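Local atomic coordinates of glycosyl hydrolase BlGH5_18 (Bifidobacterium longum subsp. infantis, PDB entry 7LQX), a protein that is a family GH5_18 glycosidase that probably acts in N-glycan degradation, perhaps by cleaving a beta-mannoside linkage of the glycan core. Residues A[117-122]-A[132-137]; A[184-189]-A[215-220]; A[291-296]-A[341-346]; A[295-300]-A[307-312]. All blocks are in the same frame, centred on the assembly; numbering follows the deposited sequence.

Contact 1: residues A[117-122]-A[132-137]; sequences PSWLVT and ADAVKA
Two alanines of helix 132-149, Ala134 and Ala137, receive Trp119 and Leu120 from the loop that leads into this helix. Ahead of them, near the helix start, Asp133 turns its carboxylate back on its own backbone. Asp133 OD1 takes a weak bond from Ala134 N at 2.7 Å, bent to 117° at the hydrogen. Ala134 comes next and meets both side chains. Ala134 CA sits at the edge of the Trp119 indole, near the ring plane, 4.2 Å from Trp119 CZ3. Its CB meets the leucine branch, with Leu120 CD2 4.3 Å from Ala134 CB. Leu120 also packs on its neighbour: Leu120 CG stands 3.5 Å above one face of the Trp119 ring, toward the rim. The fold is the (beta/alpha)8 barrel of family GH5. Helix 132-149 is the crossover helix between strands 100-104 and 155-159. Val135 points away from the loop and touches Trp186 of helix 180-191. Ala137 CB lies 4.0 Å from Trp119 CH2, oblique to the ring. Trp119 reaches this far because its CG is set between the backbone N and the carbonyl carbon (chi1 53°). Its NE1 donates to Gln73 O, and Gln73 NE2 bonds to Ala137 O, so Gln73 links both sides. Asp323 of the second subunit packs on Trp119.

Contact 2: residues A[184-189]-A[215-220]; sequences DAWLAD and HPFTPV
Phe217 reaches from the loop before helix 219-224 to Trp186 and Leu187 on helix 180-191. The tight part is the pair of aromatic rings. Trp186 CZ3 comes to 4.1 Å from Phe217 CZ and lies at the edge of the phenyl ring, near its plane. The two side chains cross obliquely, and they meet at the far end of each ring. Trp186 carries its CG anti to the backbone N (chi1 178°), which swings the six-membered ring across to the loop. Leu187 adds a looser touch, with Leu187 CD2 4.5 Å from Phe217 CE2, oblique to the phenyl ring. All three side chains are buried, and the contact between them is apolar.

The looser side is polar, and it is more open at Asp184. Asp184 is partly exposed and does not touch the loop segment. Its OD1 bonds to Gln221, just beyond that segment. Gln221 OE1 also accepts from Thr218 N, and Thr218 caps the start of helix 219-224.

Around the contact, Trp186 NE1 donates to Glu138 of helix 132-149, and the Trp186 ring meets Phe129 edge-to-face. Helix 180-191 follows barrel strand 155-159, and its Ile183 also touches Phe217. Helix 219-224 leads on to strand 229-233.

Contact 3: residues A[291-296]-A[341-346]; sequences EFCRDT and KPIGRA
This is a helix-helix contact on the outside of the (beta/alpha)8 barrel. Helices 289-300 and 342-354 stand on either side of strand 306-312 in the chain. The axes of their segments approach to 9.0 Å and run nearly parallel, 21° apart. Cys293 fills the inner part. Cys293 CB is 3.9 Å from Ile343 CG1, and both side chains also touch Trp311 of the strand. Arg294 closes the outer part. Its CG is anti to the carbonyl carbon (chi1 -64°), and the chain runs extended from CG to NE, which lays the guanidinium over Ala346. The methyl stands over the centre of one guanidinium face, with Ala346 CB 3.7 Å from Arg294 CZ. The rim of the group keeps its polar partners. Arg294 NH2 forms a salt bridge with Glu349 and a weak 3.2 Å bond to a water O, and that water O donates to Pro342 O at 2.8 Å. An alanine in place of Arg294 is likely to uncover the Ala346 methyl and leave Glu349 without this charged mate. The chemistry thus divides by depth: apolar packing toward the strand, and farther out a cation that uses its face for packing and its N-H groups for polar bonds.

Contact 4: residues A[295-300]-A[307-312]; sequences DTIAKA and WGVTWW
Ile297 of helix 289-300 packs on Val309 and Trp311 of strand 306-312. These are the last two elements of a beta-alpha-beta unit that starts with strand 272-277, one of the repeating units of the (beta/alpha)8 barrel. The helix lies against the outer side of the strand, and its contact with the strand is purely apolar.

The aliphatic part is a pair of branched side chains. Ile297 CG1 lies 4.3 Å from Val309 CG1. These two residues also have the nearest CA atoms of the two segments, 7.9 Å from Ile297 CA to Val309 CA. Val309 also touches Val277 of the neighbouring strand and Phe347 of helix 342-354; Phe347 touches Ile297 too.

Polar bonds serve the strand and not this interface. The backbone of Val309 pairs with strand 25-29. Thr310 points to the other side of the strand, where its OG1 bonds to His62 and Trp273.

The aromatic part is the approach of Ile297 to the Trp311 indole. Trp311 carries its CG anti to the backbone N (chi1 -156°), which turns the six-membered ring back toward the helix. The isoleucine end comes in oblique to that ring, with Ile297 CD1 4.0 Å from Trp311 CZ3.

Overall arrangement
All four contacts are formed mainly by buried residues, but they differ in distance from the chain's centre. Contact 4 lies nearest to it, about 12 Å between centres, and contact 1 farthest, about 24 Å. Contacts 3 and 4 share helix 289-300, sit about 10 Å apart between centres, and touch through Trp311. Contacts 1 and 2 lie across the chain's centre from that pair and meet each other through helices 132-149 and 180-191. Contacts 1, 2 and 4 rest on apolar side chains, with a tryptophan in each. Only contact 3 brings a charged group into its packing. Contact 1 alone has the second subunit beside it.

Contact 1: residues A[117-122]-A[132-137]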
# COMPACT_ATOMS: atom_id res chain seq x y z
N PRO A 117 3.56 3.76 -0.80
CA PRO A 117 4.11 3.31 0.48
C PRO A 117 3.24 3.76 1.64
O PRO A 117 2.55 4.78 1.59
CB PRO A 117 5.48 4.00 0.53
CG PRO A 117 5.79 4.37 -0.90
CD PRO A 117 4.47 4.68 -1.51
N SER A 118 3.31 2.99 2.73
CA SER A 118 2.46 3.24 3.90
C SER A 118 2.76 4.58 4.55
O SER A 118 1.91 5.11 5.28
CB SER A 118 2.62 2.10 4.91
OG SER A 118 3.97 1.92 5.31
N TRP A 119 3.94 5.15 4.29
CA TRP A 119 4.31 6.44 4.86
C TRP A 119 3.72 7.62 4.12
O TRP A 119 4.04 8.77 4.46
CB TRP A 119 5.84 6.56 4.96
CG TRP A 119 6.63 6.31 3.70
CD1 TRP A 119 7.10 5.11 3.24
CD2 TRP A 119 7.12 7.30 2.78
NE1 TRP A 119 7.83 5.29 2.10
CE2 TRP A 119 7.84 6.63 1.77
CE3 TRP A 119 6.99 8.69 2.69
CZ2 TRP A 119 8.43 7.29 0.71
CZ3 TRP A 119 7.59 9.35 1.63
CH2 TRP A 119 8.30 8.65 0.66
N LEU A 120 2.87 7.38 3.12
CA LEU A 120 2.16 8.44 2.42
C LEU A 120 0.64 8.30 2.48
O LEU A 120 -0.05 9.08 1.81
CB LEU A 120 2.60 8.52 0.95
CG LEU A 120 4.00 9.10 0.75
CD1 LEU A 120 4.44 8.95 -0.70
CD2 LEU A 120 4.05 10.56 1.17
N VAL A 121 0.11 7.36 3.27
CA VAL A 121 -1.32 7.09 3.27
C VAL A 121 -1.91 7.16 4.68
O VAL A 121 -1.21 6.97 5.67
CB VAL A 121 -1.68 5.72 2.64
CG1 VAL A 121 -1.05 5.59 1.26
CG2 VAL A 121 -1.27 4.57 3.55
N THR A 122 -3.23 7.41 4.72
CA THR A 122 -4.08 7.40 5.91
C THR A 122 -3.45 8.15 7.08
O THR A 122 -3.36 9.38 7.03
CB THR A 122 -4.56 5.99 6.26
OG1 THR A 122 -3.46 5.18 6.65
CG2 THR A 122 -5.27 5.34 5.07
N ALA A 132 8.43 18.52 1.94
CA ALA A 132 9.88 18.51 1.78
C ALA A 132 10.47 17.14 2.08
O ALA A 132 11.38 16.69 1.38
CB ALA A 132 10.52 19.58 2.66
N ASP A 133 9.99 16.47 3.13
CA ASP A 133 10.57 15.18 3.46
C ASP A 133 10.28 14.14 2.39
O ASP A 133 11.16 13.33 2.05
CB ASP A 133 10.18 14.71 4.86
CG ASP A 133 8.69 14.61 5.07
OD1 ASP A 133 7.91 14.78 4.11
OD2 ASP A 133 8.30 14.34 6.22
N ALA A 134 9.08 14.15 1.81
CA ALA A 134 8.76 13.23 0.72
C ALA A 134 9.62 13.53 -0.50
O ALA A 134 10.13 12.62 -1.15
CB ALA A 134 7.27 13.32 0.37
N VAL A 135 9.78 14.81 -0.82
CA VAL A 135 10.59 15.17 -1.99
C VAL A 135 12.04 14.76 -1.78
O VAL A 135 12.69 14.25 -2.70
CB VAL A 135 10.45 16.68 -2.28
CG1 VAL A 135 11.42 17.10 -3.38
CG2 VAL A 135 9.01 17.01 -2.66
N LYS A 136 12.58 14.98 -0.58
CA LYS A 136 13.94 14.53 -0.32
C LYS A 136 14.05 13.02 -0.48
O LYS A 136 15.02 12.51 -1.04
CB LYS A 136 14.38 14.97 1.08
CG LYS A 136 15.78 14.49 1.44
N ALA A 137 13.04 12.28 0.01
CA ALA A 137 13.07 10.83 -0.10
C ALA A 137 12.96 10.38 -1.56
O ALA A 137 13.61 9.41 -1.97
CB ALA A 137 11.93 10.22 0.72

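Contact 2: residues A[184-189]-A[215-220]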
# COMPACT_ATOMS: atom_id res chain seq x y z
N ASP A 184 6.49 22.75 -11.64
CA ASP A 184 7.68 23.17 -12.38
C ASP A 184 8.95 22.87 -11.57
O ASP A 184 9.93 22.33 -12.09
CB ASP A 184 7.65 24.67 -12.66
CG ASP A 184 6.65 25.07 -13.73
OD1 ASP A 184 6.24 24.24 -14.55
OD2 ASP A 184 6.30 26.27 -13.77
N ALA A 185 8.95 23.26 -10.29
CA ALA A 185 10.14 23.10 -9.46
C ALA A 185 10.35 21.65 -9.09
O ALA A 185 11.49 21.17 -9.06
CB ALA A 185 9.99 23.95 -8.19
N TRP A 186 9.26 20.93 -8.79
CA TRP A 186 9.35 19.52 -8.42
C TRP A 186 9.94 18.70 -9.55
O TRP A 186 10.85 17.89 -9.35
CB TRP A 186 7.95 19.03 -8.05
CG TRP A 186 7.88 17.58 -7.69
CD1 TRP A 186 8.25 17.01 -6.50
CD2 TRP A 186 7.43 16.51 -8.53
NE1 TRP A 186 8.06 15.65 -6.56
CE2 TRP A 186 7.55 15.32 -7.79
CE3 TRP A 186 6.93 16.45 -9.83
CZ2 TRP A 186 7.19 14.08 -8.32
CZ3 TRP A 186 6.57 15.22 -10.35
CH2 TRP A 186 6.71 14.05 -9.59
N LEU A 187 9.43 18.90 -10.77
CA LEU A 187 9.98 18.20 -11.92
C LEU A 187 11.46 18.51 -12.10
O LEU A 187 12.28 17.61 -12.26
CB LEU A 187 9.21 18.59 -13.19
CG LEU A 187 7.80 18.03 -13.34
CD1 LEU A 187 7.10 18.65 -14.55
CD2 LEU A 187 7.86 16.51 -13.47
N ALA A 188 11.82 19.80 -12.08
CA ALA A 188 13.21 20.15 -12.31
C ALA A 188 14.11 19.53 -11.25
O ALA A 188 15.21 19.05 -11.57
CB ALA A 188 13.37 21.67 -12.32
N ASP A 189 13.67 19.54 -10.00
CA ASP A 189 14.48 19.03 -8.89
C ASP A 189 14.77 17.54 -9.05
O ASP A 189 15.90 17.10 -8.82
CB ASP A 189 13.73 19.31 -7.58
CG ASP A 189 14.60 19.16 -6.35
OD1 ASP A 189 15.84 19.19 -6.46
OD2 ASP A 189 14.02 19.01 -5.25
N HIS A 215 -5.44 22.03 -14.55
CA HIS A 215 -4.68 20.89 -14.05
C HIS A 215 -3.23 21.33 -13.80
O HIS A 215 -2.66 22.06 -14.61
CB HIS A 215 -4.74 19.80 -15.11
CG HIS A 215 -4.18 18.48 -14.68
ND1 HIS A 215 -4.70 17.75 -13.63
CD2 HIS A 215 -3.18 17.74 -15.19
CE1 HIS A 215 -4.03 16.62 -13.52
NE2 HIS A 215 -3.09 16.59 -14.44
N PRO A 216 -2.63 20.96 -12.67
CA PRO A 216 -1.32 21.53 -12.33
C PRO A 216 -0.17 21.02 -13.18
O PRO A 216 0.89 21.67 -13.19
CB PRO A 216 -1.13 21.16 -10.85
CG PRO A 216 -1.99 19.99 -10.64
CD PRO A 216 -3.17 20.13 -11.58
N PHE A 217 -0.31 19.90 -13.87
CA PHE A 217 0.65 19.49 -14.89
C PHE A 217 0.19 20.07 -16.22
O PHE A 217 -1.00 19.99 -16.54
CB PHE A 217 0.71 17.97 -14.94
CG PHE A 217 1.44 17.36 -13.79
CD1 PHE A 217 0.84 17.22 -12.54
CD2 PHE A 217 2.74 16.92 -13.95
CE1 PHE A 217 1.54 16.65 -11.50
CE2 PHE A 217 3.43 16.35 -12.92
CZ PHE A 217 2.83 16.22 -11.69
N THR A 218 1.10 20.67 -16.97
CA THR A 218 0.74 21.52 -18.09
C THR A 218 1.41 21.10 -19.39
O THR A 218 2.46 20.46 -19.39
CB THR A 218 1.16 22.97 -17.81
OG1 THR A 218 2.60 23.00 -17.79
CG2 THR A 218 0.61 23.48 -16.48
N PRO A 219 0.83 21.50 -20.53
CA PRO A 219 1.50 21.26 -21.82
C PRO A 219 2.92 21.80 -21.89
O PRO A 219 3.81 21.13 -22.44
CB PRO A 219 0.57 21.97 -22.82
CG PRO A 219 -0.79 21.86 -22.17
CD PRO A 219 -0.53 22.06 -20.70
N VAL A 220 3.17 23.00 -21.37
CA VAL A 220 4.51 23.56 -21.42
C VAL A 220 5.50 22.67 -20.67
O VAL A 220 6.62 22.42 -21.15
CB VAL A 220 4.52 25.01 -20.91
CG1 VAL A 220 5.94 25.49 -20.64
CG2 VAL A 220 3.82 25.92 -21.92

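Contact 3: residues A[291-296]-A[341-346]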
# COMPACT_ATOMS: atom_id res chain seq x y z
N GLU A 291 -5.50 -4.12 -37.19
CA GLU A 291 -5.66 -3.00 -38.12
C GLU A 291 -5.55 -1.67 -37.40
O GLU A 291 -4.97 -0.71 -37.94
CB GLU A 291 -7.02 -3.10 -38.82
CG GLU A 291 -7.10 -4.21 -39.86
CD GLU A 291 -8.53 -4.62 -40.17
OE1 GLU A 291 -9.39 -3.72 -40.32
OE2 GLU A 291 -8.80 -5.83 -40.25
N PHE A 292 -6.11 -1.57 -36.20
CA PHE A 292 -5.95 -0.36 -35.40
C PHE A 292 -4.48 -0.07 -35.14
O PHE A 292 -4.04 1.09 -35.22
CB PHE A 292 -6.69 -0.52 -34.08
CG PHE A 292 -6.44 0.60 -33.13
CD1 PHE A 292 -7.18 1.76 -33.21
CD2 PHE A 292 -5.45 0.50 -32.17
CE1 PHE A 292 -6.95 2.80 -32.33
CE2 PHE A 292 -5.20 1.54 -31.32
CZ PHE A 292 -5.96 2.70 -31.40
N CYS A 293 -3.70 -1.11 -34.83
CA CYS A 293 -2.27 -0.95 -34.57
C CYS A 293 -1.56 -0.42 -35.81
O CYS A 293 -0.84 0.58 -35.74
CB CYS A 293 -1.71 -2.30 -34.13
SG CYS A 293 0.08 -2.40 -33.97
N ARG A 294 -1.77 -1.07 -36.95
CA ARG A 294 -1.10 -0.64 -38.17
C ARG A 294 -1.49 0.78 -38.55
O ARG A 294 -0.63 1.61 -38.87
CB ARG A 294 -1.43 -1.59 -39.32
CG ARG A 294 -0.93 -3.01 -39.13
CD ARG A 294 -1.09 -3.82 -40.42
NE ARG A 294 -0.75 -5.23 -40.24
CZ ARG A 294 -1.63 -6.18 -39.94
NH1 ARG A 294 -2.91 -5.89 -39.78
NH2 ARG A 294 -1.21 -7.43 -39.79
N ASP A 295 -2.79 1.09 -38.54
CA ASP A 295 -3.24 2.41 -38.97
C ASP A 295 -2.79 3.49 -38.01
O ASP A 295 -2.39 4.59 -38.43
CB ASP A 295 -4.77 2.42 -39.08
CG ASP A 295 -5.28 1.69 -40.30
OD1 ASP A 295 -4.49 1.38 -41.22
OD2 ASP A 295 -6.51 1.44 -40.34
N THR A 296 -2.85 3.22 -36.70
CA THR A 296 -2.40 4.20 -35.72
C THR A 296 -0.93 4.54 -35.92
O THR A 296 -0.54 5.71 -35.85
CB THR A 296 -2.65 3.69 -34.31
OG1 THR A 296 -4.06 3.65 -34.07
CG2 THR A 296 -1.99 4.58 -33.27
N LYS A 341 0.10 -12.97 -30.36
CA LYS A 341 -1.24 -12.67 -30.82
C LYS A 341 -1.19 -11.97 -32.16
O LYS A 341 -0.14 -11.46 -32.58
CB LYS A 341 -1.95 -11.78 -29.80
CG LYS A 341 -2.09 -12.43 -28.43
CD LYS A 341 -2.43 -11.45 -27.32
CE LYS A 341 -3.77 -10.75 -27.54
NZ LYS A 341 -4.03 -9.75 -26.46
N PRO A 342 -2.31 -11.92 -32.88
CA PRO A 342 -2.31 -11.22 -34.18
C PRO A 342 -1.79 -9.80 -34.09
O PRO A 342 -1.06 -9.35 -34.99
CB PRO A 342 -3.77 -11.31 -34.62
CG PRO A 342 -4.25 -12.60 -34.01
CD PRO A 342 -3.59 -12.62 -32.64
N ILE A 343 -2.12 -9.07 -33.03
CA ILE A 343 -1.61 -7.70 -32.90
C ILE A 343 -0.09 -7.68 -32.74
O ILE A 343 0.57 -6.74 -33.19
CB ILE A 343 -2.33 -6.95 -31.76
CG1 ILE A 343 -1.97 -5.46 -31.81
CG2 ILE A 343 -1.98 -7.56 -30.40
CD1 ILE A 343 -2.72 -4.62 -30.80
N GLY A 344 0.48 -8.71 -32.10
CA GLY A 344 1.93 -8.79 -32.01
C GLY A 344 2.59 -8.92 -33.37
O GLY A 344 3.61 -8.27 -33.65
N ARG A 345 2.01 -9.73 -34.24
CA ARG A 345 2.51 -9.83 -35.61
C ARG A 345 2.39 -8.49 -36.33
O ARG A 345 3.30 -8.09 -37.07
CB ARG A 345 1.76 -10.93 -36.36
CG ARG A 345 1.85 -12.32 -35.73
CD ARG A 345 0.97 -13.36 -36.46
NE ARG A 345 0.93 -14.65 -35.79
CZ ARG A 345 1.92 -15.54 -35.82
NH1 ARG A 345 1.80 -16.69 -35.18
NH2 ARG A 345 3.04 -15.27 -36.48
N ALA A 346 1.29 -7.77 -36.11
CA ALA A 346 1.12 -6.47 -36.76
C ALA A 346 2.16 -5.48 -36.27
O ALA A 346 2.74 -4.73 -37.07
CB ALA A 346 -0.29 -5.93 -36.50
O HOH W 1 -1.80 -9.70 -37.66

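Contact 4: residues A[295-300]-A[307-312]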
# COMPACT_ATOMS: atom_id res chain seq x y z
N ASP A 295 -2.79 1.09 -38.54
CA ASP A 295 -3.24 2.41 -38.97
C ASP A 295 -2.79 3.49 -38.01
O ASP A 295 -2.39 4.59 -38.43
CB ASP A 295 -4.77 2.42 -39.08
CG ASP A 295 -5.28 1.69 -40.30
OD1 ASP A 295 -4.49 1.38 -41.22
OD2 ASP A 295 -6.51 1.44 -40.34
N THR A 296 -2.85 3.22 -36.70
CA THR A 296 -2.40 4.20 -35.72
C THR A 296 -0.93 4.54 -35.92
O THR A 296 -0.54 5.71 -35.85
CB THR A 296 -2.65 3.69 -34.31
OG1 THR A 296 -4.06 3.65 -34.07
CG2 THR A 296 -1.99 4.58 -33.27
N ILE A 297 -0.10 3.52 -36.16
CA ILE A 297 1.33 3.76 -36.33
C ILE A 297 1.62 4.45 -37.65
O ILE A 297 2.43 5.39 -37.71
CB ILE A 297 2.12 2.45 -36.16
CG1 ILE A 297 2.01 1.99 -34.70
CG2 ILE A 297 3.57 2.64 -36.57
CD1 ILE A 297 2.47 0.56 -34.48
N ALA A 298 0.97 4.02 -38.73
CA ALA A 298 1.19 4.69 -40.01
C ALA A 298 0.83 6.17 -39.92
O ALA A 298 1.49 7.02 -40.53
CB ALA A 298 0.38 4.01 -41.10
N LYS A 299 -0.23 6.50 -39.18
CA LYS A 299 -0.57 7.91 -38.99
C LYS A 299 0.44 8.60 -38.08
O LYS A 299 0.93 9.69 -38.40
CB LYS A 299 -1.99 8.05 -38.46
CG LYS A 299 -3.07 7.77 -39.52
CD LYS A 299 -4.48 8.08 -39.03
CE LYS A 299 -5.52 7.81 -40.07
NZ LYS A 299 -6.82 8.47 -39.71
N ALA A 300 0.78 7.99 -36.95
CA ALA A 300 1.73 8.62 -36.03
C ALA A 300 3.05 8.94 -36.73
O ALA A 300 3.67 9.97 -36.44
CB ALA A 300 1.95 7.74 -34.81
N TRP A 307 9.90 9.90 -32.29
CA TRP A 307 11.16 9.25 -31.97
C TRP A 307 11.00 7.75 -31.78
O TRP A 307 11.94 6.99 -32.05
CB TRP A 307 11.68 9.87 -30.67
CG TRP A 307 12.85 9.23 -30.02
CD1 TRP A 307 14.16 9.55 -30.19
CD2 TRP A 307 12.83 8.19 -29.03
NE1 TRP A 307 14.96 8.76 -29.40
CE2 TRP A 307 14.17 7.92 -28.68
CE3 TRP A 307 11.81 7.45 -28.43
CZ2 TRP A 307 14.51 6.95 -27.75
CZ3 TRP A 307 12.16 6.49 -27.50
CH2 TRP A 307 13.49 6.25 -27.17
N GLY A 308 9.85 7.31 -31.32
CA GLY A 308 9.66 5.90 -31.04
C GLY A 308 8.23 5.61 -30.64
O GLY A 308 7.48 6.50 -30.26
N VAL A 309 7.88 4.32 -30.73
CA VAL A 309 6.56 3.81 -30.38
C VAL A 309 6.77 2.63 -29.45
O VAL A 309 7.52 1.71 -29.77
CB VAL A 309 5.78 3.35 -31.63
CG1 VAL A 309 4.42 2.78 -31.21
CG2 VAL A 309 5.63 4.49 -32.63
N THR A 310 6.10 2.66 -28.30
CA THR A 310 6.22 1.62 -27.28
C THR A 310 4.82 1.11 -26.97
O THR A 310 4.01 1.82 -26.37
CB THR A 310 6.94 2.17 -26.06
OG1 THR A 310 8.16 2.80 -26.49
CG2 THR A 310 7.24 1.09 -25.05
N TRP A 311 4.54 -0.11 -27.41
CA TRP A 311 3.19 -0.64 -27.31
C TRP A 311 2.86 -0.98 -25.85
O TRP A 311 3.71 -1.47 -25.11
CB TRP A 311 3.00 -1.88 -28.23
CG TRP A 311 1.55 -2.01 -28.54
CD1 TRP A 311 0.63 -2.82 -27.93
CD2 TRP A 311 0.82 -1.24 -29.50
NE1 TRP A 311 -0.62 -2.60 -28.46
CE2 TRP A 311 -0.53 -1.63 -29.42
CE3 TRP A 311 1.18 -0.25 -30.43
CZ2 TRP A 311 -1.51 -1.07 -30.23
CZ3 TRP A 311 0.20 0.30 -31.22
CH2 TRP A 311 -1.13 -0.11 -31.11
N TRP A 312 1.63 -0.67 -25.43
CA TRP A 312 1.09 -1.15 -24.16
C TRP A 312 0.18 -2.33 -24.50
O TRP A 312 -0.92 -2.11 -25.02
CB TRP A 312 0.29 -0.07 -23.40
CG TRP A 312 -0.05 -0.65 -22.08
CD1 TRP A 312 -1.05 -1.53 -21.81
CD2 TRP A 312 0.68 -0.47 -20.86
NE1 TRP A 312 -0.99 -1.91 -20.49
CE2 TRP A 312 0.06 -1.27 -19.88
CE3 TRP A 312 1.79 0.29 -20.49
CZ2 TRP A 312 0.51 -1.34 -18.56
CZ3 TRP A 312 2.24 0.23 -19.19
CH2 TRP A 312 1.60 -0.58 -18.24